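Local coordinates for protein putative NADPH-dependent oxidoreductase (Desulfitobacterium hafniense DCB-2, PDB 3DB2) that probably catalyses NAD(P)H-dependent oxidation and reduction of a still unidentified substrate, as a member of the Gfo/Idh/MocA oxidoreductase family, at residues T219-E222 against Q228-L231; H185-L190 against L328-V333; K142-V147 against A250-Q255; S126-A131 against E319-A324; K97-S102 against Q107-V112. All blocks are in the same frame, centred on the assembly; numbering follows the deposited sequence.

Along the chain interaction 5 comes first, within the nucleotide-binding Rossmann domain. Interaction 4 spans the longest separation, joining residues 126-131, just after strand 120-123, to the loop ahead of helix 324-343; interaction 2 alternates with 3 and 4, 3 lies within the span of 4, and interaction 1 within those of 2, 3 and 4. Interactions 1 and 3 share the mixed sheet of the C-terminal domain, centres about 17 Å apart, and both reach the second subunit. Interaction 2 is the hub: its helix 183-194 packs on the hairpin of interaction 1, Asp-188 bridges to Arg-127 of interaction 4, and Leu-331 meets the loop of interaction 5. The contacts run from dimer face to Rossmann domain.

Interaction 1: residues T219-E222 against Q228-L231; sequences TLLE and QAYL
Thr-219 and Leu-231 are a hydrogen-bonded pair of an antiparallel hairpin, side chains on the same face, and the threonine shows how a side chain is laid beside a neighbouring strand. Its CB sits 3.6 Å from Leu-231 O. The first torsion (chi1 -52°) sets OG1 beside the backbone N, and there Thr-219 OG1 and Leu-231 O, 3.8 Å apart, both accept from one water; the hydroxyl also bonds Asn-202. The backbones are joined by Thr-219 N to Leu-231 O at 2.8 Å and Leu-231 N to Thr-219 O at 2.7 Å. Leu-221 and Ala-229 repeat the pattern, with Leu-221 N 2.8 Å from Ala-229 O and Ala-229 N 3.0 Å from Leu-221 O.

The other face carries Leu-220, Glu-222, Gln-228 and Tyr-230. Leu-220 CD2 comes to the edge of the tyrosine ring, 4.2 Å from Tyr-230 CD1. Glu-222 and Gln-228 run side by side, their carboxylate and amide planes 74° apart, and both oxygen ends converge on Lys-205 of the second subunit. Tyr-230 stacks on its own copy there and its hydroxyl bonds Glu-151 of that subunit. Such two-faced pairing, helix 183-194 behind and a partner sheet in front, is that of a beta hairpin in the open-faced sheet through which the two subunits pair here, as in many Gfo/Idh/MocA proteins.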
# COMPACT_ATOMS: atom_id res chain seq x y z
N THR C 219 7.91 -1.22 2.09
CA THR C 219 8.49 -2.55 2.20
C THR C 219 7.52 -3.57 1.59
O THR C 219 6.34 -3.48 1.96
CB THR C 219 8.73 -2.94 3.67
OG1 THR C 219 9.48 -1.88 4.26
CG2 THR C 219 9.52 -4.23 3.72
N LEU C 220 8.07 -4.43 0.76
CA LEU C 220 7.32 -5.59 0.27
C LEU C 220 7.81 -6.86 0.99
O LEU C 220 8.98 -7.07 1.25
CB LEU C 220 7.49 -5.78 -1.23
CG LEU C 220 7.03 -4.61 -2.09
CD1 LEU C 220 7.14 -5.01 -3.56
CD2 LEU C 220 5.63 -4.14 -1.74
N LEU C 221 6.87 -7.72 1.29
CA LEU C 221 7.04 -9.01 1.92
C LEU C 221 6.40 -10.11 1.08
O LEU C 221 5.33 -9.94 0.51
CB LEU C 221 6.42 -9.01 3.32
CG LEU C 221 6.69 -7.74 4.15
CD1 LEU C 221 5.44 -7.31 4.89
CD2 LEU C 221 7.83 -7.98 5.12
N GLU C 222 7.05 -11.26 1.01
CA GLU C 222 6.45 -12.49 0.50
C GLU C 222 6.47 -13.49 1.65
O GLU C 222 7.53 -13.62 2.29
CB GLU C 222 7.17 -13.12 -0.67
CG GLU C 222 7.04 -12.35 -1.97
CD GLU C 222 7.34 -13.26 -3.16
OE1 GLU C 222 8.38 -13.93 -3.18
OE2 GLU C 222 6.51 -13.28 -4.09
N GLN C 228 1.25 -12.22 -0.04
CA GLN C 228 2.12 -11.05 -0.12
C GLN C 228 1.64 -9.90 0.76
O GLN C 228 0.45 -9.85 1.06
CB GLN C 228 2.16 -10.52 -1.55
CG GLN C 228 2.80 -11.48 -2.52
CD GLN C 228 2.89 -10.99 -3.94
OE1 GLN C 228 2.69 -11.78 -4.88
NE2 GLN C 228 3.24 -9.72 -4.14
N ALA C 229 2.55 -9.02 1.14
CA ALA C 229 2.13 -7.82 1.87
C ALA C 229 3.04 -6.63 1.53
O ALA C 229 4.18 -6.80 1.12
CB ALA C 229 2.10 -8.05 3.36
N TYR C 230 2.46 -5.46 1.71
CA TYR C 230 3.05 -4.14 1.67
C TYR C 230 3.04 -3.53 3.07
O TYR C 230 1.99 -3.63 3.73
CB TYR C 230 2.27 -3.24 0.70
CG TYR C 230 2.52 -1.78 0.94
CD1 TYR C 230 3.75 -1.21 0.61
CD2 TYR C 230 1.55 -0.97 1.51
CE1 TYR C 230 3.97 0.14 0.84
CE2 TYR C 230 1.76 0.38 1.75
CZ TYR C 230 2.99 0.91 1.40
OH TYR C 230 3.27 2.25 1.61
N LEU C 231 4.16 -2.93 3.48
CA LEU C 231 4.19 -2.17 4.71
C LEU C 231 4.78 -0.78 4.44
O LEU C 231 5.92 -0.70 4.01
CB LEU C 231 5.00 -2.89 5.77
CG LEU C 231 5.31 -2.10 7.05
CD1 LEU C 231 4.04 -1.69 7.76
CD2 LEU C 231 6.17 -2.93 7.97
O HOH W 1 7.80 0.07 5.83
O HOH W 2 4.63 -8.28 -1.80

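Interaction 2: residues H185-L190 against L328-V333; sequences HQIDNL and LRNLAV
Asp-188 and Asn-330 make the polar half of this helix-helix contact. Asn-330 ND2 donates to Asp-188 OD1 over 2.8 Å, with an angle of 162° at the hydrogen. The acceptor lies close to the plane of the donating amide, whereas the amide meets the carboxylate oxygen on its anti side, somewhat out of the carboxylate plane; the two flat groups stand nearly perpendicular. Asp-188 has CG anti to the backbone N (chi1 -173°), which carries its carboxylate along the flank of helix 183-194 to the asparagine. The second oxygen, OD2, is taken by a salt bridge from Arg-127, and Asn-330 OD1 has a weak bond from Gln-191.

The apolar half belongs to Ile-187 and Val-333, which meet end-on through their methyls. Ile-187 CD1 stops 3.6 Å from Val-333 CG1, and the other branch, Ile-187 CG2, lies 3.8 Å from Val-333 CB. That CG2 methyl also slides past the amide, 3.7 Å from Asn-330 OD1, tying the two halves together. Leu-231 of the hairpin covers Ile-187 as well.

The axes of segments 185-190 and 328-333 approach to 9.3 Å at an angle of 119°, so only a short patch of each helix meets. Within that patch all four side chains are buried. The implication is that a buried carboxylate is answered from two directions, by a neutral amide and by an arginine, an environment that would probably favour its charged form.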
# COMPACT_ATOMS: atom_id res chain seq x y z
N HIS C 185 5.12 -3.18 15.05
CA HIS C 185 3.72 -3.44 15.38
C HIS C 185 3.00 -4.13 14.21
O HIS C 185 2.38 -5.18 14.39
CB HIS C 185 2.95 -2.17 15.68
CG HIS C 185 3.26 -1.45 16.94
ND1 HIS C 185 2.54 -1.64 18.10
CD2 HIS C 185 4.21 -0.53 17.22
CE1 HIS C 185 3.04 -0.86 19.04
NE2 HIS C 185 4.05 -0.18 18.53
N GLN C 186 3.15 -3.50 13.05
CA GLN C 186 2.50 -4.06 11.84
C GLN C 186 3.17 -5.33 11.35
O GLN C 186 2.47 -6.25 10.88
CB GLN C 186 2.43 -3.00 10.73
CG GLN C 186 1.51 -1.84 11.12
CD GLN C 186 0.03 -2.15 11.01
OE1 GLN C 186 -0.47 -3.24 11.29
NE2 GLN C 186 -0.70 -1.13 10.62
N ILE C 187 4.50 -5.45 11.46
CA ILE C 187 5.16 -6.72 11.19
C ILE C 187 4.62 -7.85 12.03
O ILE C 187 4.35 -8.98 11.56
CB ILE C 187 6.68 -6.58 11.37
CG1 ILE C 187 7.20 -5.57 10.32
CG2 ILE C 187 7.38 -7.92 11.32
CD1 ILE C 187 8.65 -5.21 10.55
N ASP C 188 4.40 -7.61 13.32
CA ASP C 188 3.78 -8.62 14.18
C ASP C 188 2.34 -8.86 13.72
O ASP C 188 1.97 -10.05 13.63
CB ASP C 188 3.83 -8.22 15.65
CG ASP C 188 3.32 -9.40 16.48
OD1 ASP C 188 4.05 -10.42 16.56
OD2 ASP C 188 2.20 -9.27 17.00
N ASN C 189 1.57 -7.80 13.45
CA ASN C 189 0.22 -8.04 12.95
C ASN C 189 0.22 -8.90 11.71
O ASN C 189 -0.62 -9.79 11.56
CB ASN C 189 -0.53 -6.73 12.68
CG ASN C 189 -0.88 -6.03 13.98
OD1 ASN C 189 -0.94 -6.66 15.04
ND2 ASN C 189 -1.11 -4.73 13.86
N LEU C 190 1.15 -8.67 10.79
CA LEU C 190 1.20 -9.38 9.52
C LEU C 190 1.51 -10.86 9.68
O LEU C 190 0.93 -11.73 9.03
CB LEU C 190 2.25 -8.73 8.60
CG LEU C 190 1.81 -7.39 8.00
CD1 LEU C 190 2.99 -6.64 7.39
CD2 LEU C 190 0.74 -7.63 6.96
N LEU C 328 11.88 -12.51 17.67
CA LEU C 328 13.10 -12.45 16.86
C LEU C 328 12.68 -12.42 15.39
O LEU C 328 13.31 -11.71 14.62
CB LEU C 328 14.02 -13.62 17.20
CG LEU C 328 15.43 -13.63 16.60
CD1 LEU C 328 16.37 -14.42 17.48
CD2 LEU C 328 15.46 -14.18 15.19
N ARG C 329 11.65 -13.16 15.00
CA ARG C 329 11.25 -13.15 13.60
C ARG C 329 10.76 -11.76 13.19
O ARG C 329 10.97 -11.36 12.06
CB ARG C 329 10.14 -14.16 13.31
CG ARG C 329 10.59 -15.49 12.74
CD ARG C 329 9.48 -16.16 11.97
NE ARG C 329 9.91 -16.78 10.72
CZ ARG C 329 9.95 -16.22 9.52
NH1 ARG C 329 9.59 -14.96 9.33
NH2 ARG C 329 10.37 -16.96 8.50
N ASN C 330 10.13 -11.06 14.13
CA ASN C 330 9.68 -9.69 13.82
C ASN C 330 10.86 -8.77 13.61
O ASN C 330 10.94 -7.94 12.69
CB ASN C 330 8.76 -9.16 14.93
CG ASN C 330 7.43 -9.88 15.01
OD1 ASN C 330 7.04 -10.49 14.02
ND2 ASN C 330 6.77 -9.75 16.16
N LEU C 331 11.88 -8.85 14.47
CA LEU C 331 13.08 -8.04 14.31
C LEU C 331 13.81 -8.34 12.99
O LEU C 331 14.34 -7.46 12.34
CB LEU C 331 14.08 -8.32 15.42
CG LEU C 331 15.47 -7.65 15.33
CD1 LEU C 331 15.27 -6.13 15.31
CD2 LEU C 331 16.34 -8.14 16.49
N ALA C 332 13.85 -9.63 12.65
CA ALA C 332 14.49 -10.10 11.44
C ALA C 332 13.89 -9.47 10.19
O ALA C 332 14.59 -9.18 9.22
CB ALA C 332 14.38 -11.62 11.37
N VAL C 333 12.59 -9.22 10.18
CA VAL C 333 11.98 -8.48 9.07
C VAL C 333 12.60 -7.09 8.95
O VAL C 333 12.95 -6.61 7.87
CB VAL C 333 10.46 -8.43 9.21
CG1 VAL C 333 9.74 -7.63 8.15
CG2 VAL C 333 9.90 -9.87 9.15

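Interaction 3: residues K142-V147 against A250-Q255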
# COMPACT_ATOMS: atom_id res chain seq x y z
N LYS C 142 -12.17 -18.38 6.68
CA LYS C 142 -12.39 -18.19 5.24
C LYS C 142 -13.67 -17.43 4.92
O LYS C 142 -14.25 -17.50 3.83
CB LYS C 142 -12.38 -19.53 4.48
CG LYS C 142 -11.14 -20.39 4.72
CD LYS C 142 -9.89 -19.75 4.17
CE LYS C 142 -8.58 -20.32 4.67
NZ LYS C 142 -7.95 -19.39 5.66
N GLU C 143 -14.13 -16.63 5.88
CA GLU C 143 -15.33 -15.82 5.73
C GLU C 143 -15.11 -14.88 4.53
O GLU C 143 -15.99 -14.65 3.69
CB GLU C 143 -15.71 -15.05 7.00
CG GLU C 143 -17.04 -14.31 6.90
CD GLU C 143 -17.38 -13.35 8.01
OE1 GLU C 143 -16.99 -13.51 9.19
OE2 GLU C 143 -18.10 -12.35 7.74
N ILE C 144 -13.90 -14.35 4.42
CA ILE C 144 -13.60 -13.44 3.32
C ILE C 144 -13.00 -14.14 2.11
O ILE C 144 -12.52 -13.52 1.17
CB ILE C 144 -12.62 -12.37 3.83
CG1 ILE C 144 -11.24 -12.88 4.23
CG2 ILE C 144 -13.31 -11.63 4.97
CD1 ILE C 144 -10.22 -11.73 4.33
N GLY C 145 -13.02 -15.46 2.13
CA GLY C 145 -12.44 -16.32 1.12
C GLY C 145 -10.94 -16.41 1.44
O GLY C 145 -10.64 -16.28 2.64
N GLU C 146 -10.14 -16.58 0.41
CA GLU C 146 -8.69 -16.69 0.57
C GLU C 146 -8.00 -15.33 0.39
O GLU C 146 -8.29 -14.59 -0.52
CB GLU C 146 -8.04 -17.62 -0.43
CG GLU C 146 -8.50 -19.08 -0.27
CD GLU C 146 -7.86 -19.76 0.92
OE1 GLU C 146 -6.79 -19.31 1.38
OE2 GLU C 146 -8.42 -20.76 1.43
N VAL C 147 -7.04 -15.08 1.26
CA VAL C 147 -6.26 -13.85 1.19
C VAL C 147 -5.16 -13.92 0.15
O VAL C 147 -4.39 -14.88 0.07
CB VAL C 147 -5.55 -13.52 2.51
CG1 VAL C 147 -4.67 -12.27 2.27
CG2 VAL C 147 -6.55 -13.33 3.62
N ALA C 250 -14.15 -11.20 -0.17
CA ALA C 250 -14.39 -9.94 0.53
C ALA C 250 -13.08 -9.24 0.89
O ALA C 250 -12.11 -9.96 1.13
CB ALA C 250 -15.20 -10.22 1.80
N ASN C 251 -13.11 -7.92 0.96
CA ASN C 251 -11.94 -7.17 1.46
C ASN C 251 -12.25 -6.56 2.82
O ASN C 251 -13.38 -6.18 3.08
CB ASN C 251 -11.59 -6.08 0.49
CG ASN C 251 -11.22 -6.58 -0.88
OD1 ASN C 251 -10.66 -7.63 -1.07
ND2 ASN C 251 -11.56 -5.77 -1.90
N LEU C 252 -11.23 -6.42 3.66
CA LEU C 252 -11.37 -5.71 4.93
C LEU C 252 -10.51 -4.44 4.92
O LEU C 252 -9.35 -4.52 4.47
CB LEU C 252 -10.91 -6.60 6.07
CG LEU C 252 -11.50 -7.98 6.19
CD1 LEU C 252 -10.77 -8.78 7.25
CD2 LEU C 252 -12.99 -7.87 6.49
N PHE C 253 -11.08 -3.39 5.44
CA PHE C 253 -10.38 -2.10 5.60
C PHE C 253 -10.49 -1.65 7.05
O PHE C 253 -11.56 -1.34 7.54
CB PHE C 253 -10.98 -1.01 4.71
CG PHE C 253 -11.11 -1.40 3.25
CD1 PHE C 253 -9.98 -1.60 2.49
CD2 PHE C 253 -12.38 -1.55 2.68
CE1 PHE C 253 -10.11 -1.94 1.14
CE2 PHE C 253 -12.50 -1.91 1.34
CZ PHE C 253 -11.37 -2.14 0.60
N TYR C 254 -9.36 -1.62 7.73
CA TYR C 254 -9.24 -1.23 9.13
C TYR C 254 -8.42 0.06 9.23
O TYR C 254 -7.40 0.19 8.55
CB TYR C 254 -8.55 -2.32 9.92
CG TYR C 254 -8.16 -2.05 11.35
CD1 TYR C 254 -9.12 -1.98 12.35
CD2 TYR C 254 -6.82 -1.89 11.73
CE1 TYR C 254 -8.76 -1.73 13.66
CE2 TYR C 254 -6.47 -1.65 13.05
CZ TYR C 254 -7.45 -1.57 14.02
OH TYR C 254 -7.15 -1.35 15.35
N GLN C 255 -8.90 0.96 10.07
CA GLN C 255 -8.28 2.21 10.45
C GLN C 255 -8.28 2.36 11.97
O GLN C 255 -9.32 2.12 12.58
CB GLN C 255 -9.03 3.42 9.86
CG GLN C 255 -8.77 3.73 8.41
CD GLN C 255 -7.50 4.50 8.14
OE1 GLN C 255 -6.85 5.02 9.05
NE2 GLN C 255 -7.09 4.61 6.88
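Ala-250 opens the second segment against Ile-144, and the two meet through both backbone and side chains. Ala-250 N donates to Ile-144 O over 3.1 Å, a weak bond because the angle at the hydrogen is only 128°. Beside it the methyl packs on the isoleucine branch point, Ala-250 CB lying 3.9 Å from Ile-144 CB. The carbonyl of the same alanine lies over this branch point too, with Ala-250 O 3.7 Å from Ile-144 CB. Ile-144 holds CG1 between its backbone N and carbonyl carbon (chi1 66°), the crowded position, while CG2 stands beside the N; both branches can therefore bear on the strand.

The loop that presents this residue is compact: helix 130-140 ends in a Schellman motif at Lys-142, and a type I beta turn from Lys-142 to Gly-145, closed by Gly-145 N to Lys-142 O at 2.9 Å, leads the chain into strand 147-155. The contact thus fastens the helix-to-strand connection of the C-terminal alpha/beta domain to strand 250-256 at Ala-250 and Leu-252, in the same mixed sheet.

Two residues on, Leu-252 is the next to touch. Its side chain crosses that of Ile-144 at about a right angle, and its two methyls are shared between the isoleucine branches: Leu-252 CD2 lies 4.1 Å from Ile-144 CG2, and Leu-252 CD1 4.2 Å from Ile-144 CD1. Val-245 and Ile-139 also touch Ile-144, from strand 240-247 and helix 130-140.

Interaction 4: residues S126-A131 against E319-A324; sequences SRRLGA and ETEIGA
A salt-bridge network of Arg-127, Arg-128 and Glu-321 pins the chain just beyond the last Rossmann strand, 120-123, to the loop between helices 302-316 and 324-343. Its shortest link is Arg-127 NH1 to Glu-321 OE2, 2.8 Å with an angle of 157° at the hydrogen. The oxygen lies at the guanidinium edge, in its plane, but the N-H comes to it from above the carboxylate plane, the two groups being turned 73° apart. Arg-127 gets there by a bend at its third torsion (chi3 81°), and its CD also rests 3.3 Å from Glu-321 OE2.

One face of the same guanidinium is covered by Ile-322, whose CG1 stands 3.8 Å from Arg-127 CZ and whose CD1 lies 3.6 Å from Arg-127 NE. A water also links Arg-127 to Glu-321, accepting from Arg-127 NH2 and donating to Glu-321 O.

Arg-128 passes alongside the glutamate instead. Its NH1 is 3.7 Å from Glu-321 OE1, a long ion pair in which the oxygen sits over the guanidinium face, so the attraction is one of charge, without a directed bond; Arg-128 bonds Glu-309 instead, and Arg-133 takes up Glu-321 OE1. Around the network, helix 302-316 supplies Glu-309, helix 183-194 covers Arg-127 through Phe-192 and Asn-189, and strand 120-123 touches Ile-322 through Leu-121 and bonds its backbone at Cys-122.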
# COMPACT_ATOMS: atom_id res chain seq x y z
N SER C 126 -0.87 -4.95 19.72
CA SER C 126 -1.83 -4.67 18.66
C SER C 126 -2.64 -5.89 18.23
O SER C 126 -3.83 -5.79 17.89
CB SER C 126 -1.11 -4.06 17.41
OG SER C 126 -2.07 -3.49 16.54
N ARG C 127 -2.00 -7.06 18.18
CA ARG C 127 -2.65 -8.29 17.76
C ARG C 127 -3.76 -8.66 18.75
O ARG C 127 -4.64 -9.42 18.36
CB ARG C 127 -1.71 -9.48 17.63
CG ARG C 127 -0.99 -9.96 18.87
CD ARG C 127 -0.51 -11.38 18.72
NE ARG C 127 0.75 -11.47 17.97
CZ ARG C 127 1.24 -12.67 17.63
NH1 ARG C 127 0.59 -13.78 17.95
NH2 ARG C 127 2.37 -12.82 16.95
N ARG C 128 -3.71 -8.10 19.94
CA ARG C 128 -4.70 -8.38 20.97
C ARG C 128 -5.98 -7.55 20.83
O ARG C 128 -7.01 -7.89 21.43
CB ARG C 128 -4.12 -8.13 22.36
CG ARG C 128 -2.72 -8.66 22.59
CD ARG C 128 -2.57 -9.27 23.95
NE ARG C 128 -1.40 -10.15 23.95
CZ ARG C 128 -1.26 -11.43 24.21
NH1 ARG C 128 -2.28 -12.17 24.55
NH2 ARG C 128 -0.05 -11.97 24.12
N LEU C 129 -5.92 -6.47 20.07
CA LEU C 129 -7.09 -5.63 19.89
C LEU C 129 -8.26 -6.46 19.39
O LEU C 129 -8.02 -7.42 18.67
CB LEU C 129 -6.79 -4.50 18.91
CG LEU C 129 -5.89 -3.37 19.44
CD1 LEU C 129 -5.47 -2.44 18.32
CD2 LEU C 129 -6.63 -2.57 20.52
N GLY C 130 -9.49 -6.10 19.77
CA GLY C 130 -10.65 -6.88 19.34
C GLY C 130 -10.71 -6.87 17.81
O GLY C 130 -11.12 -7.84 17.20
N ALA C 131 -10.28 -5.77 17.20
CA ALA C 131 -10.32 -5.70 15.73
C ALA C 131 -9.36 -6.70 15.13
O ALA C 131 -9.74 -7.35 14.17
CB ALA C 131 -10.01 -4.30 15.28
N GLU C 319 2.37 -21.56 27.48
CA GLU C 319 3.26 -20.65 26.81
C GLU C 319 2.49 -19.37 26.49
O GLU C 319 1.30 -19.40 26.20
CB GLU C 319 3.79 -21.20 25.49
N THR C 320 3.19 -18.25 26.51
CA THR C 320 2.56 -16.99 26.08
C THR C 320 2.44 -16.95 24.56
O THR C 320 2.96 -17.85 23.88
CB THR C 320 3.37 -15.78 26.52
OG1 THR C 320 4.57 -15.76 25.73
CG2 THR C 320 3.68 -15.89 28.00
N GLU C 321 1.77 -15.92 24.01
CA GLU C 321 1.53 -15.97 22.57
C GLU C 321 2.74 -15.57 21.74
O GLU C 321 2.78 -15.94 20.57
CB GLU C 321 0.34 -15.07 22.19
CG GLU C 321 -0.24 -15.42 20.82
CD GLU C 321 -1.49 -14.63 20.52
OE1 GLU C 321 -2.22 -14.24 21.45
OE2 GLU C 321 -1.75 -14.36 19.34
N ILE C 322 3.67 -14.80 22.31
CA ILE C 322 4.76 -14.25 21.55
C ILE C 322 6.09 -14.44 22.29
O ILE C 322 6.49 -13.56 23.06
CB ILE C 322 4.65 -12.74 21.24
CG1 ILE C 322 3.27 -12.25 20.85
CG2 ILE C 322 5.67 -12.42 20.16
CD1 ILE C 322 3.20 -10.78 20.50
N GLY C 323 6.70 -15.57 22.02
CA GLY C 323 7.98 -15.95 22.60
C GLY C 323 9.15 -15.25 21.93
O GLY C 323 9.00 -14.42 21.03
N ALA C 324 10.35 -15.63 22.39
CA ALA C 324 11.62 -15.07 21.94
C ALA C 324 11.84 -15.34 20.46
O ALA C 324 12.32 -14.46 19.76
CB ALA C 324 12.79 -15.65 22.74
O HOH W 3 3.50 -15.65 17.82

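Interaction 5: residues K97-S102 against Q107-V112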
# COMPACT_ATOMS: atom_id res chain seq x y z
N LYS C 97 8.04 -4.41 23.33
CA LYS C 97 8.47 -4.65 21.99
C LYS C 97 9.61 -3.73 21.46
O LYS C 97 9.54 -2.59 22.04
CB LYS C 97 7.40 -4.58 20.91
CG LYS C 97 6.31 -3.57 21.12
CD LYS C 97 6.76 -2.13 21.22
CE LYS C 97 7.23 -1.60 19.87
NZ LYS C 97 6.84 -0.15 19.79
N PRO C 98 10.57 -3.86 20.53
CA PRO C 98 11.23 -4.93 19.67
C PRO C 98 11.83 -5.68 20.86
O PRO C 98 12.17 -4.97 21.83
CB PRO C 98 12.14 -4.27 18.72
CG PRO C 98 12.49 -3.00 19.42
CD PRO C 98 11.29 -2.60 20.21
N ILE C 99 11.95 -6.98 20.76
CA ILE C 99 12.75 -7.78 21.68
C ILE C 99 14.10 -7.13 21.89
O ILE C 99 14.60 -7.06 23.02
CB ILE C 99 12.87 -9.21 21.16
CG1 ILE C 99 13.80 -10.06 22.02
CG2 ILE C 99 13.35 -9.29 19.72
CD1 ILE C 99 13.59 -11.55 21.79
N SER C 100 14.68 -6.59 20.82
CA SER C 100 15.90 -5.82 20.82
C SER C 100 16.06 -5.14 19.47
O SER C 100 15.21 -5.37 18.61
CB SER C 100 17.10 -6.75 21.05
OG SER C 100 17.27 -7.71 20.03
N VAL C 101 17.09 -4.34 19.25
CA VAL C 101 17.35 -3.87 17.88
C VAL C 101 18.50 -4.62 17.24
O VAL C 101 18.71 -4.51 16.01
CB VAL C 101 17.54 -2.35 17.86
CG1 VAL C 101 16.15 -1.74 18.01
CG2 VAL C 101 18.47 -1.83 18.95
N SER C 102 19.28 -5.42 17.97
CA SER C 102 20.30 -6.18 17.24
C SER C 102 20.04 -7.68 17.32
O SER C 102 19.46 -8.24 18.25
CB SER C 102 21.69 -5.87 17.77
OG SER C 102 22.06 -6.81 18.77
N GLN C 107 19.30 -12.99 20.12
CA GLN C 107 19.78 -14.37 20.33
C GLN C 107 20.13 -14.60 21.80
O GLN C 107 19.92 -15.66 22.37
CB GLN C 107 20.99 -14.63 19.43
CG GLN C 107 20.59 -14.82 17.98
CD GLN C 107 21.77 -14.95 17.04
OE1 GLN C 107 22.86 -14.39 17.25
NE2 GLN C 107 21.54 -15.70 15.97
N ARG C 108 20.70 -13.60 22.45
CA ARG C 108 21.04 -13.77 23.86
C ARG C 108 19.76 -14.01 24.66
O ARG C 108 19.78 -14.78 25.59
CB ARG C 108 21.79 -12.54 24.38
CG ARG C 108 23.29 -12.65 24.12
CD ARG C 108 23.97 -11.29 24.24
NE ARG C 108 23.82 -10.74 25.59
CZ ARG C 108 24.15 -9.50 25.94
NH1 ARG C 108 24.67 -8.69 25.02
NH2 ARG C 108 23.98 -9.08 27.18
N ILE C 109 18.67 -13.35 24.27
CA ILE C 109 17.44 -13.41 25.04
C ILE C 109 16.77 -14.75 24.82
O ILE C 109 16.27 -15.42 25.72
CB ILE C 109 16.53 -12.23 24.65
CG1 ILE C 109 17.11 -10.87 25.04
CG2 ILE C 109 15.15 -12.44 25.22
CD1 ILE C 109 16.45 -9.72 24.30
N ASP C 110 16.75 -15.23 23.58
CA ASP C 110 16.21 -16.58 23.34
C ASP C 110 16.99 -17.61 24.16
O ASP C 110 16.43 -18.50 24.79
CB ASP C 110 16.26 -16.84 21.84
CG ASP C 110 15.52 -18.08 21.36
OD1 ASP C 110 14.55 -18.51 22.00
OD2 ASP C 110 15.95 -18.63 20.32
N GLN C 111 18.31 -17.46 24.20
CA GLN C 111 19.15 -18.46 24.86
C GLN C 111 18.95 -18.52 26.36
O GLN C 111 18.81 -19.57 26.99
CB GLN C 111 20.60 -18.11 24.51
CG GLN C 111 21.58 -18.86 25.40
CD GLN C 111 21.88 -20.26 24.91
OE1 GLN C 111 21.20 -20.78 24.02
NE2 GLN C 111 22.91 -20.85 25.52
N VAL C 112 18.93 -17.32 26.97
CA VAL C 112 18.76 -17.31 28.45
C VAL C 112 17.38 -17.75 28.87
O VAL C 112 17.21 -18.31 29.95
CB VAL C 112 19.14 -15.92 28.99
CG1 VAL C 112 18.02 -14.90 28.79
CG2 VAL C 112 19.51 -15.98 30.48
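Ile-99 lies in the irregular loop that leaves strand 92-96 and Ile-109 on the helix that follows it, their CA atoms 8.1 Å apart, with a cis peptide bond before Pro-98 in the loop. The two isoleucine side chains run antiparallel alongside one another. Ile-109 CD1 is the principal probe: it sits 3.5 Å from Ile-99 CG1 and equally close, 3.5 Å, to Ile-99 O. In return Ile-99 CD1 reaches back along the partner, 3.9 Å from Ile-109 CG2. With CG1 of Ile-99 anti to its backbone N (chi1 175°), the long branch is placed alongside Ile-109.

Ser-100 brings CB to 4.5 Å from Ile-109 CD1 at the margin, but its hydroxyl turns back into the loop, Ser-100 OG donating to Ser-102 O over 2.9 Å. Ser-102 is the N-cap of helix 103-116, its side chain making a weak bond to His-105 N. Ile-83 of helix 79-88 also touches Ile-109, and Ser-327 of helix 324-343 touches Ile-99.

Between the two segments the adhesion is therefore apolar, van der Waals packing of two isoleucine side chains, while three polar atoms of the loop are engaged otherwise: the carbonyl of Ile-99 is hydrogen-bonded to His-79 ND1, and the hydroxyls of Ser-100 and Ser-102 serve the turn into the helix.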